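Local coordinates for protein NAD(FAD)-dependent dehydrogenase, NirB-family (N-terminal domain) (Clostridium acetobutylicum, PDB 3KLJ) that uses FAD to pass electrons from NADH to rubredoxin, an intermediate step in the electron transfer chains that scavenge dioxygen in this anaerobe, at residues A[142-153]-A[217-227]. Numbering follows the deposited sequence.
Sequences ECKNKGKAFIIG and LIRSSCVITAV
Cys222 N donates to Lys148 O (2.8 Å), the first of five backbone hydrogen bonds that zip strands 149-152 and 222-225 together as parallel neighbours in the Rossmann-type sheet of the NADH-binding domain. Phe150 and Ile152 each give their N-H to, and accept through their O from, segment 217-227; the last bond, Ala226 N to Ile152 O, is the shortest at 2.7 Å. Ala149 and Ile151 bond on their other side to Pro171, Ser173 and Gly175, in and just before strand 172-175, as befits an inner strand.

One face of the sheet carries Phe150. With CG anti to the backbone N (chi1 -174°), its large apolar ring fills the join between the sheet and helix 215-220: Leu217 CG lies over one ring face, Leu217 CD2 is 3.8 Å from Phe150 CD1, and Ile218 CG1 approaches Phe150 CD2 obliquely. Ser221, whose CB packs on Phe150 CB, turns its OG back to Leu217 O (2.5 Å), giving that carbonyl a partner.

The other face holds Ala149, Ile151, Cys222 and Ile224. Ile151 and Ile224 lie side by side, and Ile224 CD1 also reaches the small Ala149 CB, while helix 156-168 packs over Ala149 and Ile224. Gly153, at the start of a probable GxGxxG dinucleotide-binding turn, has positive phi (130°) and, lacking a side chain, lets its CA come within 3.3 Å of Ala226 O. Cys143 and Cys222, known to form a disulfide, are not bonded in this structure: their SG atoms stand 4.0 Å apart, and Cys222 SG rests 3.6 Å from Glu142 CB.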
loop_
_atom_site.group_PDB
_atom_site.type_symbol
_atom_site.label_atom_id
_atom_site.label_comp_id
_atom_site.label_asym_id
_atom_site.label_seq_id
_atom_site.Cartn_x
_atom_site.Cartn_y
_atom_site.Cartn_z
ATOM N N GLU A 142 12.905 -9.448 17.340
ATOM C CA GLU A 142 12.468 -8.797 18.574
ATOM C C GLU A 142 11.307 -9.549 19.216
ATOM O O GLU A 142 11.248 -9.665 20.440
ATOM C CB GLU A 142 12.120 -7.323 18.363
ATOM C CG GLU A 142 13.185 -6.334 18.826
ATOM C CD GLU A 142 13.464 -6.377 20.325
ATOM O OE1 GLU A 142 12.960 -5.507 21.070
ATOM O OE2 GLU A 142 14.188 -7.286 20.759
ATOM N N CYS A 143 10.406 -10.070 18.382
ATOM C CA CYS A 143 9.271 -10.877 18.847
ATOM C C CYS A 143 9.724 -12.129 19.600
ATOM O O CYS A 143 9.145 -12.469 20.630
ATOM C CB CYS A 143 8.336 -11.248 17.689
ATOM S SG CYS A 143 7.414 -9.843 17.015
ATOM N N LYS A 144 10.756 -12.803 19.095
ATOM C CA LYS A 144 11.367 -13.934 19.816
ATOM C C LYS A 144 12.073 -13.464 21.087
ATOM O O LYS A 144 12.017 -14.128 22.119
ATOM C CB LYS A 144 12.371 -14.687 18.931
ATOM C CG LYS A 144 11.795 -15.289 17.647
ATOM C CD LYS A 144 12.767 -16.310 17.052
ATOM C CE LYS A 144 12.548 -16.512 15.557
ATOM N NZ LYS A 144 13.177 -15.419 14.771
ATOM N N ASN A 145 12.735 -12.312 20.989
ATOM C CA ASN A 145 13.526 -11.724 22.078
ATOM C C ASN A 145 12.655 -11.188 23.230
ATOM O O ASN A 145 12.915 -11.476 24.398
ATOM C CB ASN A 145 14.431 -10.628 21.485
ATOM C CG ASN A 145 15.351 -9.969 22.505
ATOM O OD1 ASN A 145 15.559 -8.756 22.455
ATOM N ND2 ASN A 145 15.930 -10.759 23.408
ATOM N N LYS A 146 11.621 -10.422 22.886
ATOM C CA LYS A 146 10.714 -9.822 23.866
ATOM C C LYS A 146 9.644 -10.809 24.320
ATOM O O LYS A 146 9.227 -10.793 25.483
ATOM C CB LYS A 146 10.053 -8.565 23.291
ATOM C CG LYS A 146 10.964 -7.336 23.223
ATOM C CD LYS A 146 10.796 -6.463 24.458
ATOM C CE LYS A 146 11.367 -5.074 24.240
ATOM N NZ LYS A 146 12.796 -5.008 24.655
ATOM N N GLY A 147 9.202 -11.665 23.400
ATOM C CA GLY A 147 8.214 -12.695 23.715
ATOM C C GLY A 147 6.783 -12.351 23.342
ATOM O O GLY A 147 5.906 -13.217 23.407
ATOM N N LYS A 148 6.543 -11.087 22.981
ATOM C CA LYS A 148 5.223 -10.617 22.509
ATOM C C LYS A 148 5.326 -9.294 21.734
ATOM O O LYS A 148 6.307 -8.562 21.866
ATOM C CB LYS A 148 4.202 -10.513 23.661
ATOM C CG LYS A 148 4.598 -9.578 24.803
ATOM C CD LYS A 148 3.993 -10.011 26.134
ATOM C CE LYS A 148 2.539 -9.584 26.271
ATOM N NZ LYS A 148 1.913 -10.130 27.518
ATOM N N ALA A 149 4.315 -9.000 20.918
ATOM C CA ALA A 149 4.304 -7.770 20.121
ATOM C C ALA A 149 3.128 -6.854 20.474
ATOM O O ALA A 149 2.059 -7.323 20.874
ATOM C CB ALA A 149 4.296 -8.094 18.630
ATOM N N PHE A 150 3.341 -5.548 20.331
ATOM C CA PHE A 150 2.267 -4.571 20.480
ATOM C C PHE A 150 2.242 -3.708 19.226
ATOM O O PHE A 150 3.199 -2.969 18.957
ATOM C CB PHE A 150 2.464 -3.729 21.749
ATOM C CG PHE A 150 1.323 -2.788 22.049
ATOM C CD1 PHE A 150 0.018 -3.268 22.212
ATOM C CD2 PHE A 150 1.555 -1.426 22.202
ATOM C CE1 PHE A 150 -1.036 -2.399 22.494
ATOM C CE2 PHE A 150 0.511 -0.550 22.487
ATOM C CZ PHE A 150 -0.788 -1.039 22.633
ATOM N N ILE A 151 1.166 -3.834 18.447
ATOM C CA ILE A 151 1.031 -3.106 17.194
ATOM C C ILE A 151 0.168 -1.858 17.382
ATOM O O ILE A 151 -1.003 -1.950 17.750
ATOM C CB ILE A 151 0.477 -4.008 16.042
ATOM C CG1 ILE A 151 1.468 -5.128 15.718
ATOM C CG2 ILE A 151 0.224 -3.200 14.766
ATOM C CD1 ILE A 151 1.085 -6.471 16.254
ATOM N N ILE A 152 0.764 -0.697 17.137
ATOM C CA ILE A 152 0.063 0.579 17.221
ATOM C C ILE A 152 -0.393 1.009 15.825
ATOM O O ILE A 152 0.425 1.118 14.898
ATOM C CB ILE A 152 0.962 1.671 17.874
ATOM C CG1 ILE A 152 1.155 1.369 19.370
ATOM C CG2 ILE A 152 0.374 3.069 17.646
ATOM C CD1 ILE A 152 2.095 2.297 20.090
ATOM N N GLY A 153 -1.692 1.259 15.677
ATOM C CA GLY A 153 -2.259 1.657 14.386
ATOM C C GLY A 153 -3.469 0.824 14.028
ATOM O O GLY A 153 -3.456 -0.400 14.177
ATOM N N LEU A 217 2.959 -2.882 29.183
ATOM C CA LEU A 217 2.784 -3.661 27.961
ATOM C C LEU A 217 3.755 -3.210 26.872
ATOM O O LEU A 217 4.381 -4.047 26.219
ATOM C CB LEU A 217 1.331 -3.595 27.466
ATOM C CG LEU A 217 0.969 -4.302 26.150
ATOM C CD1 LEU A 217 1.354 -5.786 26.180
ATOM C CD2 LEU A 217 -0.524 -4.149 25.864
ATOM N N ILE A 218 3.880 -1.897 26.684
ATOM C CA ILE A 218 4.816 -1.340 25.700
ATOM C C ILE A 218 6.263 -1.794 25.943
ATOM O O ILE A 218 6.928 -2.281 25.023
ATOM C CB ILE A 218 4.682 0.206 25.583
ATOM C CG1 ILE A 218 3.459 0.546 24.711
ATOM C CG2 ILE A 218 5.935 0.826 24.980
ATOM C CD1 ILE A 218 3.033 2.009 24.725
ATOM N N ARG A 219 6.717 -1.663 27.194
ATOM C CA ARG A 219 8.068 -2.047 27.605
ATOM C C ARG A 219 8.375 -3.517 27.302
ATOM O O ARG A 219 9.477 -3.838 26.740
ATOM C CB ARG A 219 8.229 -1.793 29.106
ATOM C CG ARG A 219 9.516 -1.107 29.518
ATOM C CD ARG A 219 9.480 -0.716 31.006
ATOM N NE ARG A 219 8.391 0.224 31.309
ATOM C CZ ARG A 219 7.379 -0.027 32.148
ATOM N NH1 ARG A 219 7.291 -1.199 32.811
ATOM N NH2 ARG A 219 6.452 0.909 32.336
ATOM N N SER A 220 7.390 -4.400 27.669
ATOM C CA SER A 220 7.572 -5.848 27.552
ATOM C C SER A 220 7.304 -6.398 26.148
ATOM O O SER A 220 7.448 -7.602 25.924
ATOM C CB SER A 220 6.700 -6.583 28.581
ATOM O OG SER A 220 5.323 -6.355 28.344
ATOM N N SER A 221 6.927 -5.526 25.210
ATOM C CA SER A 221 6.620 -5.951 23.842
ATOM C C SER A 221 7.598 -5.425 22.797
ATOM O O SER A 221 8.260 -4.404 22.997
ATOM C CB SER A 221 5.214 -5.500 23.434
ATOM O OG SER A 221 4.258 -5.814 24.423
ATOM N N CYS A 222 7.670 -6.135 21.675
ATOM C CA CYS A 222 8.227 -5.574 20.453
ATOM C C CYS A 222 7.147 -4.644 19.900
ATOM O O CYS A 222 6.030 -5.080 19.622
ATOM C CB CYS A 222 8.575 -6.689 19.465
ATOM S SG CYS A 222 8.782 -6.173 17.749
ATOM N N VAL A 223 7.461 -3.355 19.789
ATOM C CA VAL A 223 6.445 -2.378 19.400
ATOM C C VAL A 223 6.578 -1.972 17.936
ATOM O O VAL A 223 7.629 -1.498 17.479
ATOM C CB VAL A 223 6.337 -1.154 20.376
ATOM C CG1 VAL A 223 6.674 -1.562 21.819
ATOM C CG2 VAL A 223 7.213 -0.013 19.946
ATOM N N ILE A 224 5.501 -2.206 17.199
ATOM C CA ILE A 224 5.464 -1.970 15.762
ATOM C C ILE A 224 4.386 -0.937 15.457
ATOM O O ILE A 224 3.227 -1.115 15.808
ATOM C CB ILE A 224 5.168 -3.286 14.992
ATOM C CG1 ILE A 224 6.037 -4.429 15.534
ATOM C CG2 ILE A 224 5.391 -3.102 13.507
ATOM C CD1 ILE A 224 5.340 -5.753 15.602
ATOM N N THR A 225 4.773 0.154 14.810
ATOM C CA THR A 225 3.800 1.152 14.389
ATOM C C THR A 225 3.363 0.849 12.963
ATOM O O THR A 225 4.189 0.596 12.095
ATOM C CB THR A 225 4.340 2.593 14.532
ATOM O OG1 THR A 225 5.622 2.698 13.895
ATOM C CG2 THR A 225 4.462 2.968 16.012
ATOM N N ALA A 226 2.054 0.812 12.758
ATOM C CA ALA A 226 1.445 0.588 11.453
ATOM C C ALA A 226 0.472 1.747 11.280
ATOM O O ALA A 226 -0.737 1.608 11.488
ATOM C CB ALA A 226 0.716 -0.767 11.434
ATOM N N VAL A 227 1.029 2.905 10.940
ATOM C CA VAL A 227 0.289 4.166 10.937
ATOM C C VAL A 227 0.333 4.822 9.553
ATOM O O VAL A 227 0.336 6.046 9.415
ATOM C CB VAL A 227 0.796 5.140 12.050
ATOM C CG1 VAL A 227 0.319 4.681 13.415
ATOM C CG2 VAL A 227 2.316 5.264 12.021
#